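Local coordinates for protein endoglucanase (PDB 5NRM) that recruits dockerin-bearing enzymes to the cellulosome scaffold through the cohesin domain described here, and probably hydrolyses cellulose through another part of the same polypeptide, at residues F3-D8 and A35-T40; G51-I56 and V62-N67. One frame throughout, in Å; residues are numbered along the deposited sequence.

Interaction 1. Residues F3-D8 and A35-T40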
loop_
_atom_site.group_PDB
_atom_site.type_symbol
_atom_site.label_atom_id
_atom_site.label_comp_id
_atom_site.label_asym_id
_atom_site.label_seq_id
_atom_site.Cartn_x
_atom_site.Cartn_y
_atom_site.Cartn_z
ATOM N N PHE A 3 10.825 -13.172 -2.009
ATOM C CA PHE A 3 9.800 -12.163 -2.234
ATOM C C PHE A 3 10.438 -10.768 -2.246
ATOM O O PHE A 3 11.162 -10.390 -1.317
ATOM C CB PHE A 3 8.740 -12.240 -1.162
ATOM C CG PHE A 3 7.605 -11.246 -1.299
ATOM C CD1 PHE A 3 6.850 -11.180 -2.456
ATOM C CD2 PHE A 3 7.250 -10.445 -0.269
ATOM C CE1 PHE A 3 5.794 -10.300 -2.558
ATOM C CE2 PHE A 3 6.204 -9.595 -0.332
ATOM C CZ PHE A 3 5.497 -9.443 -1.528
ATOM N N ASN A 4 10.135 -9.983 -3.286
ATOM C CA ASN A 4 10.764 -8.682 -3.560
ATOM C C ASN A 4 9.725 -7.639 -3.884
ATOM O O ASN A 4 8.803 -7.910 -4.643
ATOM C CB ASN A 4 11.699 -8.768 -4.776
ATOM C CG ASN A 4 13.018 -9.433 -4.451
ATOM O OD1 ASN A 4 13.996 -8.763 -4.134
ATOM N ND2 ASN A 4 13.035 -10.758 -4.442
ATOM N N LEU A 5 9.884 -6.495 -3.265
ATOM C CA LEU A 5 9.189 -5.248 -3.616
ATOM C C LEU A 5 10.221 -4.328 -4.228
ATOM O O LEU A 5 11.197 -3.946 -3.571
ATOM C CB LEU A 5 8.600 -4.657 -2.335
ATOM C CG LEU A 5 8.096 -3.229 -2.389
ATOM C CD1 LEU A 5 6.990 -3.093 -3.480
ATOM C CD2 LEU A 5 7.618 -2.635 -1.065
ATOM N N SER A 6 10.025 -3.931 -5.493
ATOM C CA SER A 6 10.981 -3.119 -6.198
ATOM C C SER A 6 10.352 -1.985 -6.949
ATOM O O SER A 6 9.184 -2.031 -7.402
ATOM C CB SER A 6 11.820 -3.947 -7.142
ATOM O OG SER A 6 11.028 -4.505 -8.189
ATOM N N ILE A 7 11.111 -0.928 -7.071
ATOM C CA ILE A 7 10.706 0.220 -7.869
ATOM C C ILE A 7 11.667 0.325 -9.016
ATOM O O ILE A 7 12.868 0.241 -8.838
ATOM C CB ILE A 7 10.725 1.529 -7.041
ATOM C CG1 ILE A 7 9.886 1.309 -5.793
ATOM C CG2 ILE A 7 10.305 2.713 -7.936
ATOM C CD1 ILE A 7 9.863 2.502 -4.867
ATOM N N ASP A 8 11.123 0.379 -10.218
ATOM C CA ASP A 8 11.956 0.511 -11.415
ATOM C C ASP A 8 12.786 1.797 -11.410
ATOM O O ASP A 8 12.440 2.823 -10.811
ATOM C CB ASP A 8 11.159 0.465 -12.719
ATOM C CG ASP A 8 10.629 -0.938 -13.093
ATOM O OD1 ASP A 8 10.866 -1.956 -12.388
ATOM O OD2 ASP A 8 9.940 -0.956 -14.150
ATOM N N ALA A 35 -1.634 -5.449 1.396
ATOM C CA ALA A 35 -0.372 -4.697 1.291
ATOM C C ALA A 35 -0.551 -3.319 1.798
ATOM O O ALA A 35 -1.611 -2.707 1.527
ATOM C CB ALA A 35 0.135 -4.666 -0.135
ATOM N N ASP A 36 0.486 -2.754 2.449
ATOM C CA ASP A 36 0.545 -1.341 2.711
ATOM C C ASP A 36 1.957 -0.894 2.745
ATOM O O ASP A 36 2.789 -1.510 3.380
ATOM C CB ASP A 36 -0.225 -0.905 4.003
ATOM C CG ASP A 36 0.450 -1.365 5.284
ATOM O OD1 ASP A 36 0.284 -2.542 5.553
ATOM O OD2 ASP A 36 1.129 -0.558 5.949
ATOM N N PHE A 37 2.207 0.249 2.153
ATOM C CA PHE A 37 3.572 0.821 2.203
ATOM C C PHE A 37 3.528 2.259 1.763
ATOM O O PHE A 37 2.519 2.711 1.203
ATOM C CB PHE A 37 4.610 0.003 1.413
ATOM C CG PHE A 37 4.292 -0.194 -0.044
ATOM C CD1 PHE A 37 4.595 0.726 -1.017
ATOM C CD2 PHE A 37 3.612 -1.351 -0.456
ATOM C CE1 PHE A 37 4.318 0.483 -2.349
ATOM C CE2 PHE A 37 3.352 -1.625 -1.767
ATOM C CZ PHE A 37 3.682 -0.684 -2.732
ATOM N N THR A 38 4.622 2.948 2.111
ATOM C CA THR A 38 4.794 4.354 1.779
ATOM C C THR A 38 5.825 4.409 0.667
ATOM O O THR A 38 6.832 3.735 0.708
ATOM C CB THR A 38 5.320 5.125 2.969
ATOM O OG1 THR A 38 4.384 5.095 4.031
ATOM C CG2 THR A 38 5.591 6.614 2.666
ATOM N N VAL A 39 5.569 5.287 -0.327
ATOM C CA VAL A 39 6.528 5.652 -1.391
ATOM C C VAL A 39 6.891 7.118 -1.280
ATOM O O VAL A 39 6.004 7.944 -1.256
ATOM C CB VAL A 39 5.994 5.359 -2.807
ATOM C CG1 VAL A 39 7.049 5.744 -3.848
ATOM C CG2 VAL A 39 5.562 3.928 -2.959
ATOM N N THR A 40 8.156 7.394 -1.137
ATOM C CA THR A 40 8.708 8.748 -1.180
ATOM C C THR A 40 9.280 8.990 -2.556
ATOM O O THR A 40 9.765 8.083 -3.224
ATOM C CB THR A 40 9.667 9.069 -0.047
ATOM O OG1 THR A 40 10.719 8.140 -0.066
ATOM C CG2 THR A 40 8.919 8.986 1.260
#
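Leu5 lays its forked end over one face of the Phe37 ring. Its CD2 methyl stands almost above the middle of the ring, 4.3 Å from the centroid and 12° off the normal, which makes a CH-pi contact. The other branch reaches toward the far end of the ring, Leu5 CD1 lying 4.2 Å from Phe37 CZ. With chi1 at 57°, Phe37 holds its CG between its own backbone N and carbonyl carbon, and the ring stands out from the strand with a face turned to the leucine. Val39, two residues on, meets the ring at its rim: its CG2 methyl lies in the ring plane, 3.7 Å from Phe37 CE1. The other Val39 branch faces across the gap, where Ile7 CD1 meets Val39 CG1 at 4.4 Å, a looser touch between methyls. All four residues are buried, and their branched or aromatic side chains suit a gap whose paired CA atoms, Leu5 and Phe37, are 10.1 Å apart, too wide for backbone pairing. Ile115 packs against both Leu5 and Ile7, while Phe121 also covers Leu5. Next to Phe37, Asp36 has its side chain on the opposite face, its OD1 hydrogen-bonded to Ser13 OG of the dockerin chain. Strand-on-strand packing of this kind, joined by side chains alone, is that of the two facing layers of a beta sandwich, here the jelly-roll fold of a type I cohesin.

Interaction 2. Residues G51-I56 and V62-N67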
loop_
_atom_site.group_PDB
_atom_site.type_symbol
_atom_site.label_atom_id
_atom_site.label_comp_id
_atom_site.label_asym_id
_atom_site.label_seq_id
_atom_site.Cartn_x
_atom_site.Cartn_y
_atom_site.Cartn_z
ATOM N N GLY A 51 -1.763 7.678 -9.491
ATOM C CA GLY A 51 -1.229 6.364 -9.291
ATOM C C GLY A 51 -2.274 5.349 -9.594
ATOM O O GLY A 51 -3.409 5.494 -9.111
ATOM N N ASP A 52 -1.888 4.346 -10.374
ATOM C CA ASP A 52 -2.811 3.329 -10.866
ATOM C C ASP A 52 -2.396 1.961 -10.448
ATOM O O ASP A 52 -1.245 1.615 -10.372
ATOM C CB ASP A 52 -2.892 3.411 -12.405
ATOM C CG ASP A 52 -3.514 4.697 -12.905
ATOM O OD1 ASP A 52 -4.597 5.031 -12.379
ATOM O OD2 ASP A 52 -2.926 5.285 -13.822
ATOM N N ALA A 53 -3.395 1.105 -10.276
ATOM C CA ALA A 53 -3.146 -0.311 -9.962
ATOM C C ALA A 53 -2.428 -0.940 -11.146
ATOM O O ALA A 53 -2.746 -0.618 -12.280
ATOM C CB ALA A 53 -4.450 -1.025 -9.738
ATOM N N GLY A 54 -1.469 -1.779 -10.863
ATOM C CA GLY A 54 -0.765 -2.510 -11.870
ATOM C C GLY A 54 -1.532 -3.739 -12.292
ATOM O O GLY A 54 -2.543 -4.110 -11.691
ATOM N N SER A 55 -1.035 -4.368 -13.345
ATOM C CA SER A 55 -1.770 -5.438 -13.997
ATOM C C SER A 55 -1.987 -6.672 -13.111
ATOM O O SER A 55 -2.934 -7.437 -13.389
ATOM C CB SER A 55 -1.139 -5.888 -15.321
ATOM O OG SER A 55 0.018 -6.602 -15.050
ATOM N N ILE A 56 -1.214 -6.863 -12.051
ATOM C CA ILE A 56 -1.379 -8.037 -11.216
ATOM C C ILE A 56 -2.480 -7.858 -10.167
ATOM O O ILE A 56 -2.817 -8.834 -9.470
ATOM C CB ILE A 56 -0.050 -8.408 -10.499
ATOM C CG1 ILE A 56 0.256 -7.487 -9.305
ATOM C CG2 ILE A 56 1.066 -8.532 -11.574
ATOM C CD1 ILE A 56 1.589 -7.745 -8.615
ATOM N N VAL A 62 -12.212 -1.805 -6.309
ATOM C CA VAL A 62 -12.540 -2.098 -4.919
ATOM C C VAL A 62 -11.329 -2.228 -4.004
ATOM O O VAL A 62 -11.340 -1.725 -2.889
ATOM C CB VAL A 62 -13.376 -3.354 -4.880
ATOM C CG1 VAL A 62 -13.669 -3.826 -3.453
ATOM C CG2 VAL A 62 -14.649 -3.186 -5.682
ATOM N N ASN A 63 -10.310 -2.926 -4.481
ATOM C CA ASN A 63 -9.277 -3.462 -3.584
ATOM C C ASN A 63 -8.102 -2.582 -3.394
ATOM O O ASN A 63 -7.316 -2.813 -2.475
ATOM C CB ASN A 63 -8.750 -4.764 -4.179
ATOM C CG ASN A 63 -9.757 -5.919 -4.111
ATOM O OD1 ASN A 63 -10.791 -5.843 -3.423
ATOM N ND2 ASN A 63 -9.398 -7.005 -4.732
ATOM N N PHE A 64 -7.904 -1.591 -4.246
ATOM C CA PHE A 64 -6.640 -0.870 -4.302
ATOM C C PHE A 64 -6.782 0.602 -4.148
ATOM O O PHE A 64 -7.647 1.230 -4.831
ATOM C CB PHE A 64 -6.008 -1.188 -5.669
ATOM C CG PHE A 64 -4.634 -0.582 -5.895
ATOM C CD1 PHE A 64 -3.451 -1.307 -5.652
ATOM C CD2 PHE A 64 -4.522 0.701 -6.482
ATOM C CE1 PHE A 64 -2.222 -0.748 -5.912
ATOM C CE2 PHE A 64 -3.255 1.249 -6.714
ATOM C CZ PHE A 64 -2.144 0.526 -6.425
ATOM N N GLY A 65 -5.893 1.213 -3.421
ATOM C CA GLY A 65 -5.842 2.653 -3.362
ATOM C C GLY A 65 -4.426 3.194 -3.253
ATOM O O GLY A 65 -3.549 2.583 -2.627
ATOM N N ILE A 66 -4.231 4.424 -3.768
ATOM C CA ILE A 66 -3.014 5.182 -3.606
ATOM C C ILE A 66 -3.395 6.628 -3.338
ATOM O O ILE A 66 -4.278 7.182 -4.041
ATOM C CB ILE A 66 -2.069 4.968 -4.829
ATOM C CG1 ILE A 66 -0.681 5.541 -4.540
ATOM C CG2 ILE A 66 -2.711 5.463 -6.112
ATOM C CD1 ILE A 66 0.398 5.026 -5.479
ATOM N N ASN A 67 -2.782 7.264 -2.357
ATOM C CA ASN A 67 -3.085 8.651 -2.023
ATOM C C ASN A 67 -1.801 9.429 -1.795
ATOM O O ASN A 67 -0.857 8.933 -1.181
ATOM C CB ASN A 67 -3.956 8.696 -0.777
ATOM C CG ASN A 67 -4.308 10.102 -0.357
ATOM O OD1 ASN A 67 -4.875 10.847 -1.146
ATOM N ND2 ASN A 67 -3.982 10.463 0.847
#
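Ala53 and Phe64 make the main contact, which is of CH-pi kind. The CA of Ala53 lies over one face of the Phe64 ring, 3.8 Å from the centroid and 19° off the normal, displaced toward the rim. The ring arrives there because Phe64 holds CG opposite its backbone N (chi1 -177°), extended toward 51-53. Alanine fits because its small side chain allows an aromatic ring to lie close against the backbone, with Ala53 N only 3.6 Å from Phe64 CE2. Phe94 adds an edge-to-face ring contact to Phe64.

One apolar pair accompanies it: the methyl CB of Ala53 meets Phe64 CD2 at 3.7 Å. The CG2 methyl of Ile66, by contrast, faces the backbone carbonyl of Gly51. Lacking a side chain, Gly51 leaves its backbone open to that approach; the exact closeness is doubtful, since Ile66 has two conformers.

Several polar groups have partners outside the two segments. The strands run nearly antiparallel (168°), their axes 7.0 Å apart, but neither backbone bonds to the other: Asp52 pairs with Asn96 and Gly65 with Leu77. Asp52 points away, its OD2 hydrogen-bonded to Asn98 ND2, and Asn67 ND2 reaches Leu60 O of the dockerin chain.

What joins 51-53 to 64-67 is therefore dispersion and ring-face packing, which is less directional than hydrogen bonding and holds the strands face to face while backbone bonds run to other strands.

Overall arrangement
Both segments of interaction 1 precede those of interaction 2, and strand 46-53 is the next strand after 34-41. The centres of the two contacts lie about 13 Å apart, and their nearest atoms about 6 Å. Both join opposing layers of the cohesin sandwich: 4-12 and 46-53 are linked through 17-25 and 92-101, whereas 34-41 and 64-70 each pair with 73-79. Interaction 1 is buried near the middle of the domain, and interaction 2 sits nearer its surface. Strands 34-41 and 64-70 also bear residues that bond the dockerin chain, so both contacts pack the binding layer against the layer behind it.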